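Long-range contact in N-acetylglucosaminidase (Paenibacillus barengoltzii, PDB 6INX), which is a family 18 glycoside hydrolase that probably cleaves N-acetylglucosamine-containing glycosidic bonds: residues A[264-269]-A[328-333]. Residues are numbered along the deposited sequence; the frame is centred on the assembly and turned at random.
Sequences DFTELA and CDRTHR
Thr266 and Asp329 bring their CA atoms to 4.9 Å where the first turn of helix 265-272 meets the loop that leads from barrel strand 320-324 into helix 333-341. Two hydrogen bonds join the segments. Thr266 N, in the first helical turn, donates to Cys328 O at 3.2 Å; in return Arg330 N donates to Thr266 OG1 at 2.8 Å, nearly straight at 175°. Rotation about chi1 (-53°) sets OG1 anti to the carbonyl carbon, which turns the hydroxyl to the loop, while CG2 rests near Arg330 CB. Asp264 caps the same turn: its OD1 accepts from Glu267 N at 2.9 Å, and its CB packs beside Cys328 CB.

Beside these bonds the Phe265 ring runs alongside Asp329, ring and carboxylate planes 81° apart. Asp329 OD1 comes to the ring edge, 3.3 Å from Phe265 CD2, and Thr331 OG1 also lies at that edge. OD1 accepts two bonds: a short one of 2.5 Å from Thr331 OG1 at its syn lone pair, and one from Thr331 N from above the carboxylate plane, the latter closing an Asx turn. Asp329 OD2 takes Leu334 N, and Thr331 OG1 accepts from Arg333 N in an ST turn. The Arg333 side chain, bent at chi3, crosses that of Phe265 at about a right angle and sets NH2 3.9 Å from Ala269 CB, while its NE forms a salt bridge with Glu303.

Reciprocal donation thus ties a helix start to the loop, and the bonds on both oxygens of Asp329 fix the carboxylate's rotation. Its negative charge, facing the weakly positive rim of Phe265, probably adds a modest electrostatic attraction to the packing between the helix that follows edge strand 260-264 of the antiparallel sheet and the loop between barrel strand 320-324 and the last helix, 333-341.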
loop_
_atom_site.group_PDB
_atom_site.type_symbol
_atom_site.label_atom_id
_atom_site.label_comp_id
_atom_site.label_asym_id
_atom_site.label_seq_id
_atom_site.Cartn_x
_atom_site.Cartn_y
_atom_site.Cartn_z
ATOM N N ASP A 264 -15.055 -18.076 8.550
ATOM C CA ASP A 264 -14.715 -17.736 9.923
ATOM C C ASP A 264 -13.938 -18.877 10.571
ATOM O O ASP A 264 -13.775 -19.959 9.995
ATOM C CB ASP A 264 -15.948 -17.317 10.736
ATOM C CG ASP A 264 -16.970 -18.431 10.920
ATOM O OD1 ASP A 264 -16.671 -19.618 10.689
ATOM O OD2 ASP A 264 -18.107 -18.099 11.321
ATOM N N PHE A 265 -13.436 -18.635 11.782
ATOM C CA PHE A 265 -12.598 -19.655 12.403
ATOM C C PHE A 265 -13.365 -20.954 12.641
ATOM O O PHE A 265 -12.796 -22.040 12.511
ATOM C CB PHE A 265 -11.928 -19.157 13.681
ATOM C CG PHE A 265 -10.892 -20.107 14.203
ATOM C CD1 PHE A 265 -9.637 -20.160 13.626
ATOM C CD2 PHE A 265 -11.190 -20.986 15.230
ATOM C CE1 PHE A 265 -8.679 -21.044 14.079
ATOM C CE2 PHE A 265 -10.232 -21.878 15.696
ATOM C CZ PHE A 265 -8.976 -21.904 15.115
ATOM N N THR A 266 -14.649 -20.863 13.006
ATOM C CA THR A 266 -15.471 -22.072 13.120
ATOM C C THR A 266 -15.370 -22.926 11.862
ATOM O O THR A 266 -15.095 -24.132 11.928
ATOM C CB THR A 266 -16.934 -21.684 13.339
ATOM O OG1 THR A 266 -17.031 -20.782 14.442
ATOM C CG2 THR A 266 -17.782 -22.937 13.608
ATOM N N GLU A 267 -15.581 -22.300 10.702
ATOM C CA GLU A 267 -15.582 -23.020 9.434
ATOM C C GLU A 267 -14.177 -23.453 9.031
ATOM O O GLU A 267 -14.004 -24.522 8.435
ATOM C CB GLU A 267 -16.195 -22.136 8.350
ATOM C CG GLU A 267 -17.702 -22.121 8.372
ATOM C CD GLU A 267 -18.274 -23.512 8.507
ATOM O OE1 GLU A 267 -18.841 -23.831 9.577
ATOM O OE2 GLU A 267 -18.134 -24.293 7.542
ATOM N N LEU A 268 -13.161 -22.639 9.337
ATOM C CA LEU A 268 -11.784 -23.041 9.054
ATOM C C LEU A 268 -11.422 -24.305 9.821
ATOM O O LEU A 268 -10.834 -25.244 9.266
ATOM C CB LEU A 268 -10.825 -21.916 9.438
ATOM C CG LEU A 268 -10.814 -20.667 8.567
ATOM C CD1 LEU A 268 -9.966 -19.601 9.243
ATOM C CD2 LEU A 268 -10.288 -20.983 7.172
ATOM N N ALA A 269 -11.750 -24.337 11.115
ATOM C CA ALA A 269 -11.464 -25.521 11.915
ATOM C C ALA A 269 -12.224 -26.731 11.389
ATOM O O ALA A 269 -11.686 -27.846 11.361
ATOM C CB ALA A 269 -11.814 -25.247 13.382
ATOM N N CYS A 328 -17.657 -15.449 15.586
ATOM C CA CYS A 328 -16.897 -16.051 14.501
ATOM C C CYS A 328 -16.144 -17.304 14.915
ATOM O O CYS A 328 -15.599 -17.992 14.041
ATOM C CB CYS A 328 -15.883 -15.050 13.950
ATOM S SG CYS A 328 -16.628 -13.586 13.241
ATOM N N ASP A 329 -16.067 -17.601 16.209
ATOM C CA ASP A 329 -15.347 -18.781 16.692
ATOM C C ASP A 329 -16.209 -19.509 17.716
ATOM O O ASP A 329 -16.104 -19.245 18.917
ATOM C CB ASP A 329 -14.001 -18.429 17.282
ATOM C CG ASP A 329 -13.310 -19.650 17.870
ATOM O OD1 ASP A 329 -13.625 -20.760 17.397
ATOM O OD2 ASP A 329 -12.491 -19.508 18.801
ATOM N N ARG A 330 -17.016 -20.452 17.240
ATOM C CA ARG A 330 -17.817 -21.278 18.130
ATOM C C ARG A 330 -17.020 -22.405 18.778
ATOM O O ARG A 330 -17.570 -23.116 19.626
ATOM C CB ARG A 330 -19.032 -21.832 17.382
ATOM C CG ARG A 330 -19.843 -20.765 16.662
ATOM C CD ARG A 330 -21.166 -21.309 16.153
ATOM N NE ARG A 330 -22.288 -20.882 16.986
ATOM C CZ ARG A 330 -23.373 -21.613 17.218
ATOM N NH1 ARG A 330 -23.494 -22.821 16.679
ATOM N NH2 ARG A 330 -24.339 -21.138 17.993
ATOM N N THR A 331 -15.750 -22.597 18.403
ATOM C CA THR A 331 -14.901 -23.533 19.132
ATOM C C THR A 331 -14.434 -22.973 20.469
ATOM O O THR A 331 -13.938 -23.739 21.301
ATOM C CB THR A 331 -13.664 -23.922 18.315
ATOM O OG1 THR A 331 -12.680 -22.882 18.416
ATOM C CG2 THR A 331 -14.021 -24.167 16.850
ATOM N N HIS A 332 -14.563 -21.660 20.685
ATOM C CA HIS A 332 -14.172 -20.950 21.904
ATOM C C HIS A 332 -12.668 -20.940 22.149
ATOM O O HIS A 332 -12.218 -20.371 23.154
ATOM C CB HIS A 332 -14.918 -21.450 23.153
ATOM C CG HIS A 332 -16.364 -21.744 22.908
ATOM N ND1 HIS A 332 -17.298 -20.752 22.699
ATOM C CD2 HIS A 332 -17.038 -22.916 22.833
ATOM C CE1 HIS A 332 -18.484 -21.300 22.506
ATOM N NE2 HIS A 332 -18.354 -22.613 22.582
ATOM N N ARG A 333 -11.868 -21.512 21.242
ATOM C CA ARG A 333 -10.442 -21.665 21.490
ATOM C C ARG A 333 -9.690 -20.344 21.373
ATOM O O ARG A 333 -8.706 -20.131 22.090
ATOM C CB ARG A 333 -9.852 -22.720 20.547
ATOM C CG ARG A 333 -10.646 -24.031 20.547
ATOM C CD ARG A 333 -9.803 -25.244 20.157
ATOM N NE ARG A 333 -9.375 -25.207 18.763
ATOM C CZ ARG A 333 -9.982 -25.851 17.767
ATOM N NH1 ARG A 333 -11.063 -26.590 17.992
ATOM N NH2 ARG A 333 -9.505 -25.748 16.534
#